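Local structure of acyltransferase (Actinoplanes teichomyceticus, 4Q38) at residues W34-V48 with W87-R99. The protein probably transfers long acyl chains from acyl-CoA onto the amino sugar of the glycopeptide antibiotic teicoplanin. Sequence-based numbering, arbitrary orientation.
Sequences WLTELDELGPPAEPV and WWLLERTHHAIVR
H95 lies between L41 and P44 like a card held on both faces: L41 CG comes over one side, 3.8 Å from the ring centroid, and P44 CA over the other, two CH-pi contacts. The ring edge makes the polar link. ND1 donates to G42 O at 2.8 Å, almost straight (178°) and in the ring plane, although it approaches the carbonyl from above its plane. That bond ties down the first residue beyond helix 32-41, where phi turns positive and the chain swings into P43-P44. One turn back, L38 is the knob in a hole formed by L89, R92, T93 and A96, its CD2 3.6 Å from A96 CB.

R92 runs over this junction with its guanidinium between two layers, W88 NE1 beneath one face and the G42-P43 peptide over the other. NH1 hydrogen-bonds to W88 O and forms a longer, 3.3 Å salt bridge with E91 OE1; together they fix the group's rotation. NE reaches D39 O through a water. The W88 ring presents its edge to L35 O and to D39.

One turn past H95, R99 CG sits between the backbone N and carbonyl carbon (chi1 69°), and the extended chain carries NH2 to E37 OE2 at 2.9 Å. The guanidinium is nearly edge-on to that oxygen but meets it from above the carboxylate plane; E37 OE1 forms a second salt bridge, with R109. Past the prolines, V48 drops CG2 onto E91 CA at 3.6 Å and beside H94, while a water joins V48 O to W87 NE1 and E91 OE2.

With axes 80° apart, this is a nearly perpendicular helix-helix crossing extended by the loop after helix 32-41, set in the helical N-terminal half, away from the pockets for CoA and the decanoyl amino sugar.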
ATOM      1  N   TRP A  34       1.020  16.347  13.867  1.00 38.52           N
ATOM      2  CA  TRP A  34       0.510  14.973  13.894  1.00 36.84           C
ATOM      3  C   TRP A  34       0.492  14.429  15.298  1.00 35.75           C
ATOM      4  O   TRP A  34      -0.504  13.855  15.750  1.00 34.89           O
ATOM      5  CB  TRP A  34       1.362  14.098  12.975  1.00 36.01           C
ATOM      6  CG  TRP A  34       1.061  12.617  13.024  1.00 35.08           C
ATOM      7  CD1 TRP A  34       1.900  11.594  13.468  1.00 35.59           C
ATOM      8  CD2 TRP A  34      -0.169  11.940  12.591  1.00 35.99           C
ATOM      9  NE1 TRP A  34       1.291  10.371  13.350  1.00 33.88           N
ATOM     10  CE2 TRP A  34       0.049  10.504  12.830  1.00 34.96           C
ATOM     11  CE3 TRP A  34      -1.388  12.363  12.053  1.00 35.71           C
ATOM     12  CZ2 TRP A  34      -0.921   9.555  12.539  1.00 35.07           C
ATOM     13  CZ3 TRP A  34      -2.358  11.390  11.760  1.00 36.90           C
ATOM     14  CH2 TRP A  34      -2.128  10.023  12.002  1.00 35.07           C
ATOM     15  N   LEU A  35       1.593  14.625  16.009  1.00 36.96           N
ATOM     16  CA  LEU A  35       1.742  14.098  17.363  1.00 37.21           C
ATOM     17  C   LEU A  35       0.804  14.774  18.361  1.00 38.37           C
ATOM     18  O   LEU A  35       0.283  14.122  19.273  1.00 40.44           O
ATOM     19  CB  LEU A  35       3.203  14.196  17.802  1.00 36.50           C
ATOM     20  CG  LEU A  35       4.143  13.290  16.999  1.00 35.93           C
ATOM     21  CD1 LEU A  35       5.597  13.634  17.277  1.00 37.78           C
ATOM     22  CD2 LEU A  35       3.874  11.827  17.300  1.00 37.26           C
ATOM     23  N   THR A  36       0.566  16.070  18.167  1.00 39.56           N
ATOM     24  CA  THR A  36      -0.447  16.789  18.948  1.00 40.94           C
ATOM     25  C   THR A  36      -1.824  16.196  18.677  1.00 39.21           C
ATOM     26  O   THR A  36      -2.595  15.936  19.606  1.00 39.95           O
ATOM     27  CB  THR A  36      -0.438  18.296  18.617  1.00 41.82           C
ATOM     28  OG1 THR A  36       0.847  18.831  18.942  1.00 43.17           O
ATOM     29  CG2 THR A  36      -1.507  19.055  19.406  1.00 41.01           C
ATOM     30  N   GLU A  37      -2.121  15.963  17.402  1.00 40.48           N
ATOM     31  CA  GLU A  37      -3.394  15.357  17.029  1.00 40.20           C
ATOM     32  C   GLU A  37      -3.556  13.993  17.699  1.00 38.39           C
ATOM     33  O   GLU A  37      -4.625  13.681  18.220  1.00 37.58           O
ATOM     34  CB  GLU A  37      -3.535  15.245  15.508  1.00 41.77           C
ATOM     35  CG  GLU A  37      -4.928  14.816  15.058  1.00 43.87           C
ATOM     36  CD  GLU A  37      -5.043  14.608  13.559  1.00 44.90           C
ATOM     37  OE1 GLU A  37      -4.121  15.001  12.810  1.00 46.59           O
ATOM     38  OE2 GLU A  37      -6.074  14.052  13.128  1.00 46.55           O
ATOM     39  N   LEU A  38      -2.489  13.191  17.700  1.00 37.52           N
ATOM     40  CA  LEU A  38      -2.535  11.879  18.346  1.00 36.59           C
ATOM     41  C   LEU A  38      -2.665  11.999  19.868  1.00 36.89           C
ATOM     42  O   LEU A  38      -3.306  11.169  20.510  1.00 36.21           O
ATOM     43  CB  LEU A  38      -1.309  11.035  17.983  1.00 36.98           C
ATOM     44  CG  LEU A  38      -1.122  10.587  16.523  1.00 37.46           C
ATOM     45  CD1 LEU A  38      -0.053   9.509  16.425  1.00 36.41           C
ATOM     46  CD2 LEU A  38      -2.422  10.079  15.925  1.00 36.24           C
ATOM     47  N   ASP A  39      -2.050  13.030  20.443  1.00 38.41           N
ATOM     48  CA  ASP A  39      -2.201  13.273  21.883  1.00 39.79           C
ATOM     49  C   ASP A  39      -3.662  13.566  22.229  1.00 39.61           C
ATOM     50  O   ASP A  39      -4.216  12.973  23.157  1.00 40.96           O
ATOM     51  CB  ASP A  39      -1.280  14.403  22.350  1.00 38.46           C
ATOM     52  CG  ASP A  39      -1.268  14.564  23.865  1.00 41.11           C
ATOM     53  OD1 ASP A  39      -1.263  13.549  24.590  1.00 40.96           O
ATOM     54  OD2 ASP A  39      -1.269  15.716  24.336  1.00 44.23           O
ATOM     55  N   GLU A  40      -4.296  14.452  21.460  1.00 42.56           N
ATOM     56  CA  GLU A  40      -5.711  14.776  21.682  1.00 44.33           C
ATOM     57  C   GLU A  40      -6.650  13.593  21.440  1.00 44.38           C
ATOM     58  O   GLU A  40      -7.639  13.425  22.156  1.00 43.13           O
ATOM     59  CB  GLU A  40      -6.126  15.993  20.863  1.00 47.97           C
ATOM     60  CG  GLU A  40      -5.919  17.294  21.622  1.00 53.95           C
ATOM     61  CD  GLU A  40      -5.399  18.419  20.751  1.00 57.94           C
ATOM     62  OE1 GLU A  40      -5.768  18.475  19.556  1.00 59.21           O
ATOM     63  OE2 GLU A  40      -4.616  19.249  21.269  1.00 59.48           O
ATOM     64  N   LEU A  41      -6.329  12.769  20.444  1.00 42.97           N
ATOM     65  CA  LEU A  41      -7.088  11.543  20.182  1.00 40.86           C
ATOM     66  C   LEU A  41      -7.017  10.549  21.343  1.00 40.86           C
ATOM     67  O   LEU A  41      -8.019   9.922  21.687  1.00 40.56           O
ATOM     68  CB  LEU A  41      -6.585  10.876  18.899  1.00 41.24           C
ATOM     69  CG  LEU A  41      -7.303   9.623  18.391  1.00 41.42           C
ATOM     70  CD1 LEU A  41      -8.758   9.895  18.020  1.00 40.96           C
ATOM     71  CD2 LEU A  41      -6.533   9.070  17.200  1.00 40.22           C
ATOM     72  N   GLY A  42      -5.825  10.395  21.922  1.00 39.92           N
ATOM     73  CA  GLY A  42      -5.622   9.503  23.064  1.00 40.74           C
ATOM     74  C   GLY A  42      -5.541   8.027  22.704  1.00 41.75           C
ATOM     75  O   GLY A  42      -5.639   7.665  21.525  1.00 42.90           O
ATOM     76  N   PRO A  43      -5.359   7.161  23.721  1.00 41.30           N
ATOM     77  CA  PRO A  43      -5.303   5.710  23.550  1.00 41.56           C
ATOM     78  C   PRO A  43      -6.627   5.126  23.052  1.00 40.65           C
ATOM     79  O   PRO A  43      -7.674   5.752  23.234  1.00 39.50           O
ATOM     80  CB  PRO A  43      -4.989   5.200  24.968  1.00 42.63           C
ATOM     81  CG  PRO A  43      -5.467   6.281  25.876  1.00 43.57           C
ATOM     82  CD  PRO A  43      -5.172   7.550  25.133  1.00 42.85           C
ATOM     83  N   PRO A  44      -6.585   3.939  22.412  1.00 40.49           N
ATOM     84  CA  PRO A  44      -7.811   3.298  21.931  1.00 41.46           C
ATOM     85  C   PRO A  44      -8.656   2.752  23.085  1.00 45.15           C
ATOM     86  O   PRO A  44      -8.124   2.492  24.166  1.00 44.18           O
ATOM     87  CB  PRO A  44      -7.281   2.136  21.091  1.00 40.02           C
ATOM     88  CG  PRO A  44      -5.962   1.806  21.716  1.00 39.63           C
ATOM     89  CD  PRO A  44      -5.388   3.135  22.088  1.00 40.33           C
ATOM     90  N   ALA A  45      -9.955   2.580  22.848  1.00 47.50           N
ATOM     91  CA  ALA A  45     -10.862   2.022  23.849  1.00 50.20           C
ATOM     92  C   ALA A  45     -10.479   0.576  24.156  1.00 52.92           C
ATOM     93  O   ALA A  45     -10.365   0.191  25.320  1.00 53.90           O
ATOM     94  CB  ALA A  45     -12.306   2.117  23.378  1.00 50.22           C
ATOM     95  N   GLU A  46     -10.280  -0.216  23.104  1.00 54.37           N
ATOM     96  CA  GLU A  46      -9.712  -1.549  23.237  1.00 54.25           C
ATOM     97  C   GLU A  46      -8.190  -1.405  23.290  1.00 51.75           C
ATOM     98  O   GLU A  46      -7.581  -0.961  22.310  1.00 48.74           O
ATOM     99  CB  GLU A  46     -10.132  -2.436  22.061  1.00 57.65           C
ATOM    100  CG  GLU A  46      -9.660  -3.884  22.148  1.00 61.35           C
ATOM    101  CD  GLU A  46     -10.400  -4.698  23.201  1.00 66.29           C
ATOM    102  OE1 GLU A  46      -9.784  -5.618  23.784  1.00 67.46           O
ATOM    103  OE2 GLU A  46     -11.597  -4.427  23.448  1.00 66.79           O
ATOM    104  N   PRO A  47      -7.571  -1.769  24.435  1.00 50.03           N
ATOM    105  CA  PRO A  47      -6.118  -1.647  24.592  1.00 48.45           C
ATOM    106  C   PRO A  47      -5.375  -2.328  23.444  1.00 45.53           C
ATOM    107  O   PRO A  47      -5.823  -3.365  22.944  1.00 44.36           O
ATOM    108  CB  PRO A  47      -5.843  -2.390  25.905  1.00 47.77           C
ATOM    109  CG  PRO A  47      -7.123  -2.306  26.660  1.00 50.10           C
ATOM    110  CD  PRO A  47      -8.197  -2.399  25.615  1.00 51.23           C
ATOM    111  N   VAL A  48      -4.267  -1.732  23.020  1.00 45.24           N
ATOM    112  CA  VAL A  48      -3.437  -2.309  21.965  1.00 46.36           C
ATOM    113  C   VAL A  48      -2.760  -3.585  22.458  1.00 47.50           C
ATOM    114  O   VAL A  48      -2.108  -3.588  23.501  1.00 46.54           O
ATOM    115  CB  VAL A  48      -2.391  -1.298  21.458  1.00 47.11           C
ATOM    116  CG1 VAL A  48      -1.258  -1.996  20.722  1.00 47.36           C
ATOM    117  CG2 VAL A  48      -3.061  -0.277  20.557  1.00 47.56           C
ATOM    118  N   TRP A  87       5.676   2.929  22.337  1.00 33.15           N
ATOM    119  CA  TRP A  87       4.380   2.369  22.708  1.00 33.26           C
ATOM    120  C   TRP A  87       3.285   3.401  22.679  1.00 33.67           C
ATOM    121  O   TRP A  87       2.186   3.128  22.185  1.00 33.29           O
ATOM    122  CB  TRP A  87       4.421   1.666  24.067  1.00 33.64           C
ATOM    123  CG  TRP A  87       3.309   0.653  24.191  1.00 32.35           C
ATOM    124  CD1 TRP A  87       2.041   0.848  24.731  1.00 32.84           C
ATOM    125  CD2 TRP A  87       3.312  -0.738  23.717  1.00 33.65           C
ATOM    126  NE1 TRP A  87       1.288  -0.298  24.644  1.00 33.95           N
ATOM    127  CE2 TRP A  87       1.987  -1.286  24.041  1.00 34.12           C
ATOM    128  CE3 TRP A  87       4.248  -1.559  23.084  1.00 34.07           C
ATOM    129  CZ2 TRP A  87       1.641  -2.604  23.748  1.00 34.56           C
ATOM    130  CZ3 TRP A  87       3.886  -2.889  22.795  1.00 34.11           C
ATOM    131  CH2 TRP A  87       2.613  -3.393  23.119  1.00 34.40           C
ATOM    132  N   TRP A  88       3.579   4.592  23.202  1.00 33.58           N
ATOM    133  CA  TRP A  88       2.651   5.727  23.167  1.00 34.75           C
ATOM    134  C   TRP A  88       2.164   5.962  21.758  1.00 34.41           C
ATOM    135  O   TRP A  88       0.959   6.108  21.515  1.00 32.42           O
ATOM    136  CB  TRP A  88       3.356   6.974  23.690  1.00 35.57           C
ATOM    137  CG  TRP A  88       2.510   8.228  23.787  1.00 36.70           C
ATOM    138  CD1 TRP A  88       1.821   8.700  24.906  1.00 37.62           C
ATOM    139  CD2 TRP A  88       2.276   9.242  22.741  1.00 36.90           C
ATOM    140  NE1 TRP A  88       1.189   9.881  24.629  1.00 37.56           N
ATOM    141  CE2 TRP A  88       1.415  10.266  23.352  1.00 36.80           C
ATOM    142  CE3 TRP A  88       2.671   9.396  21.408  1.00 36.16           C
ATOM    143  CZ2 TRP A  88       0.979  11.383  22.643  1.00 37.19           C
ATOM    144  CZ3 TRP A  88       2.222  10.523  20.703  1.00 36.49           C
ATOM    145  CH2 TRP A  88       1.399  11.495  21.307  1.00 37.36           C
ATOM    146  N   LEU A  89       3.107   5.970  20.822  1.00 32.54           N
ATOM    147  CA  LEU A  89       2.827   6.224  19.406  1.00 31.55           C
ATOM    148  C   LEU A  89       2.084   5.070  18.724  1.00 30.94           C
ATOM    149  O   LEU A  89       1.204   5.300  17.897  1.00 31.05           O
ATOM    150  CB  LEU A  89       4.130   6.515  18.673  1.00 30.29           C
ATOM    151  CG  LEU A  89       4.003   7.042  17.249  1.00 30.58           C
ATOM    152  CD1 LEU A  89       3.327   8.404  17.248  1.00 30.83           C
ATOM    153  CD2 LEU A  89       5.374   7.110  16.609  1.00 29.88           C
ATOM    154  N   LEU A  90       2.447   3.842  19.073  1.00 30.24           N
ATOM    155  CA  LEU A  90       1.786   2.650  18.554  1.00 31.14           C
ATOM    156  C   LEU A  90       0.295   2.607  18.898  1.00 32.07           C
ATOM    157  O   LEU A  90      -0.528   2.289  18.043  1.00 30.48           O
ATOM    158  CB  LEU A  90       2.483   1.390  19.075  1.00 30.54           C
ATOM    159  CG  LEU A  90       1.818   0.034  18.834  1.00 31.62           C
ATOM    160  CD1 LEU A  90       1.806  -0.324  17.352  1.00 29.38           C
ATOM    161  CD2 LEU A  90       2.532  -1.036  19.655  1.00 33.14           C
ATOM    162  N   GLU A  91      -0.040   2.922  20.147  1.00 31.52           N
ATOM    163  CA  GLU A  91      -1.429   2.948  20.606  1.00 33.37           C
ATOM    164  C   GLU A  91      -2.263   3.972  19.850  1.00 31.06           C
ATOM    165  O   GLU A  91      -3.362   3.667  19.389  1.00 31.56           O
ATOM    166  CB  GLU A  91      -1.496   3.300  22.095  1.00 36.03           C
ATOM    167  CG  GLU A  91      -0.980   2.228  23.030  1.00 39.76           C
ATOM    168  CD  GLU A  91      -1.201   2.598  24.480  1.00 42.46           C
ATOM    169  OE1 GLU A  91      -0.717   3.669  24.914  1.00 41.29           O
ATOM    170  OE2 GLU A  91      -1.858   1.810  25.184  1.00 45.65           O
ATOM    171  N   ARG A  92      -1.735   5.188  19.756  1.00 30.86           N
ATOM    172  CA  ARG A  92      -2.445   6.312  19.145  1.00 31.97           C
ATOM    173  C   ARG A  92      -2.523   6.217  17.618  1.00 30.70           C
ATOM    174  O   ARG A  92      -3.517   6.619  17.031  1.00 29.19           O
ATOM    175  CB  ARG A  92      -1.834   7.644  19.582  1.00 32.36           C
ATOM    176  CG  ARG A  92      -2.268   8.021  20.990  1.00 34.34           C
ATOM    177  CD  ARG A  92      -1.194   8.738  21.783  1.00 35.64           C
ATOM    178  NE  ARG A  92      -1.571   8.796  23.201  1.00 35.91           N
ATOM    179  CZ  ARG A  92      -1.323   7.836  24.094  1.00 36.16           C
ATOM    180  NH1 ARG A  92      -0.669   6.737  23.744  1.00 33.13           N
ATOM    181  NH2 ARG A  92      -1.727   7.981  25.357  1.00 36.61           N
ATOM    182  N   THR A  93      -1.479   5.677  16.999  1.00 29.55           N
ATOM    183  CA  THR A  93      -1.462   5.472  15.545  1.00 29.66           C
ATOM    184  C   THR A  93      -2.500   4.417  15.176  1.00 28.97           C
ATOM    185  O   THR A  93      -3.259   4.578  14.210  1.00 28.61           O
ATOM    186  CB  THR A  93      -0.055   5.068  15.056  1.00 28.85           C
ATOM    187  OG1 THR A  93       0.857   6.125  15.349  1.00 30.82           O
ATOM    188  CG2 THR A  93      -0.033   4.817  13.541  1.00 27.76           C
ATOM    189  N   HIS A  94      -2.539   3.343  15.958  1.00 30.63           N
ATOM    190  CA  HIS A  94      -3.592   2.348  15.823  1.00 30.38           C
ATOM    191  C   HIS A  94      -4.949   3.004  15.911  1.00 30.31           C
ATOM    192  O   HIS A  94      -5.819   2.767  15.069  1.00 28.39           O
ATOM    193  CB  HIS A  94      -3.453   1.267  16.878  1.00 29.97           C
ATOM    194  CG  HIS A  94      -4.705   0.445  17.066  1.00 30.44           C
ATOM    195  ND1 HIS A  94      -5.043  -0.563  16.241  1.00 28.59           N
ATOM    196  CD2 HIS A  94      -5.719   0.528  18.023  1.00 30.81           C
ATOM    197  CE1 HIS A  94      -6.212  -1.101  16.646  1.00 29.30           C
ATOM    198  NE2 HIS A  94      -6.622  -0.437  17.739  1.00 30.48           N
ATOM    199  N   HIS A  95      -5.135   3.833  16.935  1.00 30.73           N
ATOM    200  CA  HIS A  95      -6.399   4.543  17.153  1.00 31.59           C
ATOM    201  C   HIS A  95      -6.745   5.465  16.001  1.00 30.22           C
ATOM    202  O   HIS A  95      -7.886   5.488  15.551  1.00 28.88           O
ATOM    203  CB  HIS A  95      -6.350   5.302  18.479  1.00 32.86           C
ATOM    204  CG  HIS A  95      -7.696   5.792  18.969  1.00 35.62           C
ATOM    205  ND1 HIS A  95      -7.817   6.650  20.009  1.00 36.41           N
ATOM    206  CD2 HIS A  95      -8.996   5.521  18.528  1.00 36.03           C
ATOM    207  CE1 HIS A  95      -9.127   6.913  20.221  1.00 37.07           C
ATOM    208  NE2 HIS A  95      -9.843   6.228  19.311  1.00 37.06           N
ATOM    209  N   ALA A  96      -5.755   6.205  15.507  1.00 29.56           N
ATOM    210  CA  ALA A  96      -5.948   7.131  14.391  1.00 30.39           C
ATOM    211  C   ALA A  96      -6.379   6.431  13.103  1.00 30.52           C
ATOM    212  O   ALA A  96      -6.978   7.055  12.227  1.00 30.61           O
ATOM    213  CB  ALA A  96      -4.692   7.960  14.155  1.00 29.71           C
ATOM    214  N   ILE A  97      -6.068   5.140  12.990  1.00 29.36           N
ATOM    215  CA  ILE A  97      -6.514   4.332  11.847  1.00 28.53           C
ATOM    216  C   ILE A  97      -7.927   3.767  12.046  1.00 28.99           C
ATOM    217  O   ILE A  97      -8.803   3.961  11.186  1.00 28.65           O
ATOM    218  CB  ILE A  97      -5.496   3.217  11.495  1.00 28.40           C
ATOM    219  CG1 ILE A  97      -4.161   3.845  11.062  1.00 26.68           C
ATOM    220  CG2 ILE A  97      -6.048   2.314  10.379  1.00 27.82           C
ATOM    221  CD1 ILE A  97      -3.021   2.856  10.920  1.00 28.82           C
ATOM    222  N   VAL A  98      -8.164   3.094  13.173  1.00 27.70           N
ATOM    223  CA  VAL A  98      -9.463   2.433  13.401  1.00 27.80           C
ATOM    224  C   VAL A  98     -10.639   3.406  13.550  1.00 29.03           C
ATOM    225  O   VAL A  98     -11.789   3.025  13.316  1.00 28.89           O
ATOM    226  CB  VAL A  98      -9.451   1.443  14.583  1.00 29.93           C
ATOM    227  CG1 VAL A  98      -8.509   0.284  14.291  1.00 29.57           C
ATOM    228  CG2 VAL A  98      -9.085   2.140  15.893  1.00 30.62           C
ATOM    229  N   ARG A  99     -10.345   4.657  13.909  1.00 28.54           N
ATOM    230  CA  ARG A  99     -11.371   5.700  13.970  1.00 30.88           C
ATOM    231  C   ARG A  99     -11.974   5.959  12.581  1.00 31.55           C
ATOM    232  O   ARG A  99     -13.084   6.487  12.469  1.00 31.34           O
ATOM    233  CB  ARG A  99     -10.799   6.997  14.556  1.00 32.20           C
ATOM    234  CG  ARG A  99      -9.792   7.693  13.661  1.00 34.30           C
ATOM    235  CD  ARG A  99      -9.406   9.071  14.164  1.00 37.92           C
ATOM    236  NE  ARG A  99      -8.303   9.644  13.386  1.00 39.63           N
ATOM    237  CZ  ARG A  99      -7.731  10.819  13.649  1.00 43.67           C
ATOM    238  NH1 ARG A  99      -8.152  11.553  14.669  1.00 45.66           N
ATOM    239  NH2 ARG A  99      -6.730  11.262  12.897  1.00 44.30           N
TER
HETATM  240  O   HOH W   1       2.411   7.857  13.906  1.00 31.03           O
HETATM  241  O   HOH W   2      -2.707  10.946  24.634  1.00 46.50           O
HETATM  242  O   HOH W   3      -1.515  -1.308  25.254  1.00 51.53           O